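Local coordinates for msDPBB_sym2 protein (Synthetic construct, PDB 7DWW) that is a computationally designed, internally symmetric double-psi beta-barrel that probably serves as a minimal model of the core fold of RNA polymerase, at residues 7-12 with 65-70; 21-26 with 51-56. All coordinates share one frame; numbering follows the deposited sequence.

Interaction 1: residues 7-12 with 65-70; sequences ARVALA and VRMDEE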
ATOM      1  N   ALA A   7       7.573   2.459  -0.461  1.00 29.64           N
ATOM      2  CA  ALA A   7       6.696   3.413   0.202  1.00 33.55           C
ATOM      3  C   ALA A   7       6.781   3.199   1.697  1.00 29.94           C
ATOM      4  O   ALA A   7       7.210   2.138   2.167  1.00 29.36           O
ATOM      5  CB  ALA A   7       5.247   3.275  -0.269  1.00 36.72           C
ATOM      6  N   ARG A   8       6.415   4.232   2.451  1.00 31.83           N
ATOM      7  CA  ARG A   8       6.352   4.140   3.896  1.00 36.52           C
ATOM      8  C   ARG A   8       4.943   3.772   4.331  1.00 33.38           C
ATOM      9  O   ARG A   8       3.959   4.296   3.800  1.00 30.27           O
ATOM     10  CB  ARG A   8       6.749   5.450   4.571  1.00 38.02           C
ATOM     11  CG  ARG A   8       7.879   5.293   5.555  1.00 45.59           C
ATOM     12  CD  ARG A   8       8.358   6.644   6.029  1.00 48.58           C
ATOM     13  NE  ARG A   8       9.750   6.944   5.717  1.00 48.38           N
ATOM     14  CZ  ARG A   8      10.813   6.394   6.301  1.00 50.10           C
ATOM     15  NH1 ARG A   8      10.657   5.477   7.244  1.00 53.94           N
ATOM     16  NH2 ARG A   8      12.040   6.770   5.942  1.00 48.54           N
ATOM     17  N   VAL A   9       4.859   2.905   5.331  1.00 32.45           N
ATOM     18  CA  VAL A   9       3.580   2.366   5.767  1.00 35.08           C
ATOM     19  C   VAL A   9       2.869   3.427   6.601  1.00 33.65           C
ATOM     20  O   VAL A   9       3.481   4.042   7.488  1.00 32.97           O
ATOM     21  CB  VAL A   9       3.794   1.061   6.555  1.00 33.59           C
ATOM     22  CG1 VAL A   9       2.512   0.595   7.264  1.00 31.61           C
ATOM     23  CG2 VAL A   9       4.375  -0.013   5.623  1.00 28.87           C
ATOM     24  N   ALA A  10       1.598   3.673   6.296  1.00 29.36           N
ATOM     25  CA  ALA A  10       0.724   4.542   7.070  1.00 27.86           C
ATOM     26  C   ALA A  10      -0.612   3.852   7.309  1.00 29.41           C
ATOM     27  O   ALA A  10      -0.984   2.924   6.605  1.00 27.07           O
ATOM     28  CB  ALA A  10       0.477   5.884   6.380  1.00 28.68           C
ATOM     29  N   LEU A  11      -1.309   4.313   8.330  1.00 31.52           N
ATOM     30  CA  LEU A  11      -2.536   3.678   8.787  1.00 27.70           C
ATOM     31  C   LEU A  11      -3.739   4.138   7.953  1.00 26.99           C
ATOM     32  O   LEU A  11      -3.934   5.340   7.746  1.00 31.27           O
ATOM     33  CB  LEU A  11      -2.717   3.993  10.266  1.00 32.27           C
ATOM     34  CG  LEU A  11      -3.928   3.437  11.002  1.00 35.74           C
ATOM     35  CD1 LEU A  11      -3.882   1.918  10.964  1.00 28.27           C
ATOM     36  CD2 LEU A  11      -3.970   3.926  12.437  1.00 34.24           C
ATOM     37  N   ALA A  12      -4.499   3.175   7.426  1.00 36.32           N
ATOM     38  CA  ALA A  12      -5.714   3.492   6.688  1.00 38.46           C
ATOM     39  C   ALA A  12      -6.681   4.297   7.550  1.00 48.39           C
ATOM     40  O   ALA A  12      -6.780   4.102   8.761  1.00 40.57           O
ATOM     41  CB  ALA A  12      -6.391   2.197   6.214  1.00 38.32           C
ATOM     42  N   VAL A  65       1.938   4.200   1.693  1.00 35.33           N
ATOM     43  CA  VAL A  65       0.946   3.159   1.320  1.00 27.04           C
ATOM     44  C   VAL A  65       0.052   3.014   2.545  1.00 28.68           C
ATOM     45  O   VAL A  65       0.574   2.719   3.591  1.00 32.11           O
ATOM     46  CB  VAL A  65       1.594   1.828   0.900  1.00 29.90           C
ATOM     47  CG1 VAL A  65       2.545   1.277   1.931  1.00 28.77           C
ATOM     48  CG2 VAL A  65       0.542   0.792   0.549  1.00 25.88           C
ATOM     49  N   ARG A  66      -1.234   3.297   2.412  1.00 26.16           N
ATOM     50  CA  ARG A  66      -2.124   3.206   3.573  1.00 29.30           C
ATOM     51  C   ARG A  66      -2.696   1.799   3.662  1.00 31.15           C
ATOM     52  O   ARG A  66      -3.169   1.255   2.664  1.00 25.95           O
ATOM     53  CB  ARG A  66      -3.257   4.216   3.456  1.00 31.89           C
ATOM     54  CG  ARG A  66      -2.832   5.627   3.767  1.00 40.04           C
ATOM     55  CD  ARG A  66      -4.008   6.508   4.089  1.00 49.22           C
ATOM     56  NE  ARG A  66      -3.601   7.911   4.187  1.00 52.99           N
ATOM     57  CZ  ARG A  66      -3.089   8.470   5.277  1.00 55.48           C
ATOM     58  NH1 ARG A  66      -2.917   7.755   6.377  1.00 45.17           N
ATOM     59  NH2 ARG A  66      -2.760   9.761   5.270  1.00 60.92           N
ATOM     60  N   MET A  67      -2.674   1.228   4.878  1.00 27.10           N
ATOM     61  CA  MET A  67      -2.972  -0.168   5.153  1.00 31.59           C
ATOM     62  C   MET A  67      -3.845  -0.249   6.397  1.00 31.49           C
ATOM     63  O   MET A  67      -3.741   0.572   7.300  1.00 25.84           O
ATOM     64  CB  MET A  67      -1.696  -1.014   5.385  1.00 29.57           C
ATOM     65  CG  MET A  67      -0.676  -0.994   4.244  1.00 37.65           C
ATOM     66  SD  MET A  67       0.793  -1.959   4.711  1.00 42.21           S
ATOM     67  CE  MET A  67       0.108  -3.565   5.090  1.00 39.20           C
ATOM     68  N   ASP A  68      -4.699  -1.271   6.437  1.00 28.16           N
ATOM     69  CA  ASP A  68      -5.408  -1.605   7.666  1.00 28.15           C
ATOM     70  C   ASP A  68      -4.428  -2.143   8.710  1.00 26.72           C
ATOM     71  O   ASP A  68      -3.443  -2.814   8.383  1.00 28.34           O
ATOM     72  CB  ASP A  68      -6.487  -2.639   7.351  1.00 31.69           C
ATOM     73  CG  ASP A  68      -7.337  -2.979   8.545  1.00 37.21           C
ATOM     74  OD1 ASP A  68      -8.455  -2.445   8.603  1.00 40.32           O
ATOM     75  OD2 ASP A  68      -6.865  -3.724   9.424  1.00 38.15           O
ATOM     76  N   GLU A  69      -4.715  -1.870   9.986  1.00 26.67           N
ATOM     77  CA  GLU A  69      -3.809  -2.297  11.058  1.00 32.74           C
ATOM     78  C   GLU A  69      -3.612  -3.809  11.053  1.00 32.23           C
ATOM     79  O   GLU A  69      -2.507  -4.306  11.318  1.00 31.69           O
ATOM     80  CB  GLU A  69      -4.322  -1.811  12.428  1.00 37.30           C
ATOM     81  CG  GLU A  69      -5.518  -2.577  12.988  1.00 39.95           C
ATOM     82  CD  GLU A  69      -5.085  -3.821  13.760  1.00 45.00           C
ATOM     83  OE1 GLU A  69      -5.928  -4.718  13.997  1.00 48.87           O
ATOM     84  OE2 GLU A  69      -3.887  -3.903  14.139  1.00 49.13           O
ATOM     85  N   GLU A  70      -4.658  -4.566  10.723  1.00 32.76           N
ATOM     86  CA  GLU A  70      -4.460  -6.010  10.745  1.00 36.75           C
ATOM     87  C   GLU A  70      -3.568  -6.490   9.613  1.00 32.93           C
ATOM     88  O   GLU A  70      -2.771  -7.415   9.825  1.00 30.68           O
ATOM     89  CB  GLU A  70      -5.787  -6.758  10.695  1.00 39.44           C
ATOM     90  CG  GLU A  70      -5.578  -8.252  10.964  1.00 46.02           C
ATOM     91  CD  GLU A  70      -6.871  -9.041  11.062  1.00 54.14           C
ATOM     92  OE1 GLU A  70      -6.839 -10.272  10.805  1.00 63.99           O
ATOM     93  OE2 GLU A  70      -7.912  -8.429  11.394  1.00 62.29           O
TER

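Interaction 2: residues 21-26 with 51-56; sequences IVRMDE and RVALAH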
ATOM      1  N   ILE A  21      -7.268  -4.036   1.123  1.00 29.03           N
ATOM      2  CA  ILE A  21      -7.052  -2.961   0.158  1.00 29.31           C
ATOM      3  C   ILE A  21      -5.977  -2.037   0.705  1.00 34.54           C
ATOM      4  O   ILE A  21      -6.086  -1.563   1.843  1.00 30.75           O
ATOM      5  CB  ILE A  21      -8.340  -2.167  -0.101  1.00 35.32           C
ATOM      6  CG1 ILE A  21      -9.403  -3.044  -0.755  1.00 37.28           C
ATOM      7  CG2 ILE A  21      -8.028  -0.876  -0.898  1.00 35.80           C
ATOM      8  CD1 ILE A  21      -8.864  -3.878  -1.861  1.00 39.55           C
ATOM      9  N   VAL A  22      -4.958  -1.777  -0.088  1.00 29.59           N
ATOM     10  CA  VAL A  22      -3.975  -0.758   0.256  1.00 27.50           C
ATOM     11  C   VAL A  22      -4.183   0.421  -0.680  1.00 27.70           C
ATOM     12  O   VAL A  22      -4.651   0.272  -1.808  1.00 32.16           O
ATOM     13  CB  VAL A  22      -2.532  -1.294   0.194  1.00 27.82           C
ATOM     14  CG1 VAL A  22      -2.364  -2.446   1.183  1.00 31.81           C
ATOM     15  CG2 VAL A  22      -2.174  -1.725  -1.212  1.00 27.22           C
ATOM     16  N   ARG A  23      -3.827   1.624  -0.204  1.00 28.39           N
ATOM     17  CA  ARG A  23      -4.159   2.850  -0.903  1.00 26.70           C
ATOM     18  C   ARG A  23      -2.875   3.619  -1.195  1.00 28.05           C
ATOM     19  O   ARG A  23      -2.075   3.866  -0.289  1.00 23.58           O
ATOM     20  CB  ARG A  23      -5.153   3.702  -0.104  1.00 35.77           C
ATOM     21  CG  ARG A  23      -6.433   2.896   0.275  1.00 41.72           C
ATOM     22  CD  ARG A  23      -7.595   3.788   0.754  1.00 52.28           C
ATOM     23  NE  ARG A  23      -8.292   4.409  -0.369  1.00 57.84           N
ATOM     24  CZ  ARG A  23      -9.318   3.855  -1.008  1.00 52.89           C
ATOM     25  NH1 ARG A  23      -9.780   2.677  -0.622  1.00 54.21           N
ATOM     26  NH2 ARG A  23      -9.881   4.483  -2.033  1.00 48.89           N
ATOM     27  N   MET A  24      -2.688   3.948  -2.473  1.00 27.26           N
ATOM     28  CA  MET A  24      -1.503   4.593  -3.029  1.00 33.34           C
ATOM     29  C   MET A  24      -1.951   5.759  -3.896  1.00 34.31           C
ATOM     30  O   MET A  24      -3.009   5.695  -4.524  1.00 30.83           O
ATOM     31  CB  MET A  24      -0.706   3.608  -3.892  1.00 32.75           C
ATOM     32  CG  MET A  24      -0.200   2.389  -3.151  1.00 38.05           C
ATOM     33  SD  MET A  24       0.408   1.149  -4.327  1.00 43.43           S
ATOM     34  CE  MET A  24       1.616   2.155  -5.186  1.00 36.83           C
ATOM     35  N   ASP A  25      -1.147   6.822  -3.947  1.00 32.61           N
ATOM     36  CA  ASP A  25      -1.546   7.977  -4.753  1.00 34.34           C
ATOM     37  C   ASP A  25      -1.400   7.670  -6.243  1.00 29.30           C
ATOM     38  O   ASP A  25      -0.672   6.751  -6.664  1.00 26.75           O
ATOM     39  CB  ASP A  25      -0.730   9.227  -4.391  1.00 44.40           C
ATOM     40  CG  ASP A  25       0.719   9.106  -4.803  1.00 44.92           C
ATOM     41  OD1 ASP A  25       1.535   8.570  -4.028  1.00 51.04           O
ATOM     42  OD2 ASP A  25       1.024   9.479  -5.950  1.00 40.03           O
ATOM     43  N   GLU A  26      -2.130   8.439  -7.054  1.00 30.10           N
ATOM     44  CA  GLU A  26      -2.169   8.189  -8.495  1.00 36.12           C
ATOM     45  C   GLU A  26      -0.767   8.171  -9.128  1.00 37.60           C
ATOM     46  O   GLU A  26      -0.448   7.292  -9.936  1.00 31.07           O
ATOM     47  CB  GLU A  26      -3.049   9.224  -9.195  1.00 39.86           C
ATOM     48  CG  GLU A  26      -2.868   9.244 -10.718  1.00 50.00           C
ATOM     49  CD  GLU A  26      -4.173   9.350 -11.490  1.00 64.85           C
ATOM     50  OE1 GLU A  26      -4.281   8.741 -12.581  1.00 73.27           O
ATOM     51  OE2 GLU A  26      -5.091  10.044 -11.005  1.00 71.75           O
ATOM     52  N   ARG A  51      -4.836  -5.817  -2.631  1.00 29.99           N
ATOM     53  CA  ARG A  51      -5.331  -5.156  -3.855  1.00 30.35           C
ATOM     54  C   ARG A  51      -5.136  -3.658  -3.660  1.00 33.10           C
ATOM     55  O   ARG A  51      -5.204  -3.216  -2.543  1.00 33.18           O
ATOM     56  CB  ARG A  51      -6.769  -5.558  -4.178  1.00 32.98           C
ATOM     57  CG  ARG A  51      -6.891  -7.023  -4.553  1.00 38.11           C
ATOM     58  CD  ARG A  51      -8.073  -7.418  -5.420  1.00 40.97           C
ATOM     59  NE  ARG A  51      -7.945  -8.807  -5.804  1.00 42.84           N
ATOM     60  CZ  ARG A  51      -7.543  -9.214  -6.993  1.00 42.12           C
ATOM     61  NH1 ARG A  51      -7.246  -8.331  -7.922  1.00 38.66           N
ATOM     62  NH2 ARG A  51      -7.442 -10.495  -7.251  1.00 42.34           N
ATOM     63  N   VAL A  52      -4.957  -2.923  -4.745  1.00 28.43           N
ATOM     64  CA  VAL A  52      -4.627  -1.476  -4.675  1.00 31.95           C
ATOM     65  C   VAL A  52      -5.831  -0.604  -5.009  1.00 30.88           C
ATOM     66  O   VAL A  52      -6.559  -0.947  -5.914  1.00 35.24           O
ATOM     67  CB  VAL A  52      -3.465  -1.162  -5.634  1.00 26.61           C
ATOM     68  CG1 VAL A  52      -2.955   0.249  -5.477  1.00 31.25           C
ATOM     69  CG2 VAL A  52      -2.329  -2.123  -5.454  1.00 34.87           C
ATOM     70  N   ALA A  53      -5.954   0.513  -4.303  1.00 23.27           N
ATOM     71  CA  ALA A  53      -6.995   1.523  -4.565  1.00 31.33           C
ATOM     72  C   ALA A  53      -6.389   2.921  -4.431  1.00 30.97           C
ATOM     73  O   ALA A  53      -5.349   3.047  -3.832  1.00 27.60           O
ATOM     74  CB  ALA A  53      -8.163   1.329  -3.646  1.00 29.93           C
ATOM     75  N   LEU A  54      -7.047   3.919  -4.983  1.00 29.13           N
ATOM     76  CA  LEU A  54      -6.506   5.292  -4.978  1.00 32.07           C
ATOM     77  C   LEU A  54      -6.442   5.873  -3.571  1.00 41.78           C
ATOM     78  O   LEU A  54      -7.405   5.758  -2.837  1.00 40.94           O
ATOM     79  CB  LEU A  54      -7.355   6.181  -5.880  1.00 36.76           C
ATOM     80  CG  LEU A  54      -6.817   6.332  -7.291  1.00 40.82           C
ATOM     81  CD1 LEU A  54      -7.771   7.128  -8.156  1.00 39.31           C
ATOM     82  CD2 LEU A  54      -5.446   6.971  -7.264  1.00 32.92           C
ATOM     83  N   ALA A  55      -5.329   6.548  -3.290  1.00 55.54           N
ATOM     84  CA  ALA A  55      -5.076   7.268  -2.033  1.00 55.47           C
ATOM     85  C   ALA A  55      -6.100   8.386  -1.932  1.00 65.18           C
ATOM     86  O   ALA A  55      -6.480   8.911  -2.962  1.00 61.63           O
ATOM     87  CB  ALA A  55      -3.695   7.844  -2.070  1.00 53.64           C
ATOM     88  N   HIS A  56      -6.215   9.046  -0.780  1.00 76.54           N
ATOM     89  CA  HIS A  56      -7.168  10.175  -0.565  1.00 88.78           C
ATOM     90  C   HIS A  56      -6.864  11.503  -1.281  1.00 93.12           C
ATOM     91  O   HIS A  56      -7.596  12.467  -0.964  1.00109.19           O
ATOM     92  CB  HIS A  56      -7.509  10.344   0.916  1.00 93.31           C
ATOM     93  CG  HIS A  56      -8.290   9.190   1.438  1.00 95.34           C
ATOM     94  ND1 HIS A  56      -9.572   8.937   1.043  1.00100.04           N
ATOM     95  CD2 HIS A  56      -7.955   8.195   2.278  1.00 94.10           C
ATOM     96  CE1 HIS A  56     -10.006   7.863   1.652  1.00100.19           C
ATOM     97  NE2 HIS A  56      -9.036   7.381   2.401  1.00 96.01           N
TER

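Interaction 1: residues 7-12 with 65-70
Arg66 of strand 65-67 reaches along strand 7-11 to the carbonyl of Leu11, its NH1 lying 3.0 Å from Leu11 O. Its chain runs extended from CG to NE, with CG beside the backbone N (chi1 -76°), which lays CD and the guanidinium past this carbonyl. The oxygen sits at the guanidinium edge, slightly out of plane, and the bond is bent, 139° at the hydrogen. Ala10 CB lies obliquely beside the same group, 3.9 Å from NH1.

Between the backbones the pairing is parallel: Val65 N donates to Arg8 O, Ala10 N to Val65 O and Met67 N to Ala10 O. Ala12 N closes the series on Met67 O at 2.7 Å, coming from above the carbonyl plane.

Val9 and Val65 occupy the other, buried face. Val65 CG1 stands between its own N and carbonyl carbon (chi1 54°), 4.0 Å from Ala7 CB. Met67 crosses Val9 at a slant, its SD meeting Val9 CG1 at 4.0 Å. Past the strand, Asp68 OD2 caps helix 69-75 by accepting from Glu70 N. On the face of Ala10 and Arg66, the bond to Leu11 O thus holds the end of strand 7-11 to strand 65-67, with Asp59 at most a weak, long-range ionic partner of Arg66 NE.

Interaction 2: residues 21-26 with 51-56
Parallel pairing of strand 21-24 with strand 47-54 builds this part of the double-psi beta-barrel, and on the mixed face of Ile21, Arg23, Arg51 and Ala53 the polar contact is that of Arg23 with Leu54 O. Arg23 CG lies beside the backbone N, and the chain then bends at chi3 (79°), turning the guanidinium back over strand 51-54. Ala53 CB lies under one face of that group, 3.5 Å from its plane and offset toward the rim. Both NE and NH2 approach Leu54 O, each at 2.9 Å, but the angles at hydrogen are only 123°, which makes this a weak, bifurcated grip. His56 NE2 lies obliquely near Arg23 NE; it is hydrogen-bonded to Asp16, although the histidine is poorly ordered.

On the same face, Ile21 CG2 touches Ala53 CB at 3.5 Å, while Ile21 CD1 packs on Arg51 CB. The guanidinium of Arg51 leads away, and its NH1 bonds to Gly37 O.

In the barrel wall the strands are held by Val22 N to Arg51 O, Ala53 N to Val22 O and Met24 N to Ala53 O, all approaching almost head-on to the acceptor carbonyl. The two short strand axes cross at 42°, a strong twist. Ala55 N differs, reaching Met24 O from well above the carbonyl plane just where strand 51-54 has ended.

The opposite face is buried and apolar. Val22 and Val52 share it, CG2 to CG2 at 4.3 Å. Met24 SD lies against Val52 CG1 at 3.7 Å, and helix 26-32 adds Met29 to Met24 and Val52. At the turn into that helix, Asp25 is the N-cap, its OD2 accepting from Leu28 N, and Leu54 CD2 rests 3.8 Å from Glu26 CB.

In the fold
Interactions 1 and 2 are corresponding contacts of the repeated sequence, pairing the short strands 64-67 and 21-24 in parallel with longer ones, and their centres lie 10 Å apart. They meet directly: Arg66 N is probably hydrogen-bonded to Arg23 O at 2.9 Å, and Val65 CG2 packs on Val22 CB at 3.7 Å, a junction that closes the sheet into a barrel. Val9, Val65, Val22, Val52 and the methionines Met67 and Met24 face the interior, whereas Arg66 and Arg23 lie on the mixed outer face. The chemistry there differs: extended Arg66 gives Leu11 O one hydrogen bond, from NH1, while Arg23 folds back and shares one carbonyl between two weak bonds. Interaction 2 buries more surface, 606 against 481 Å².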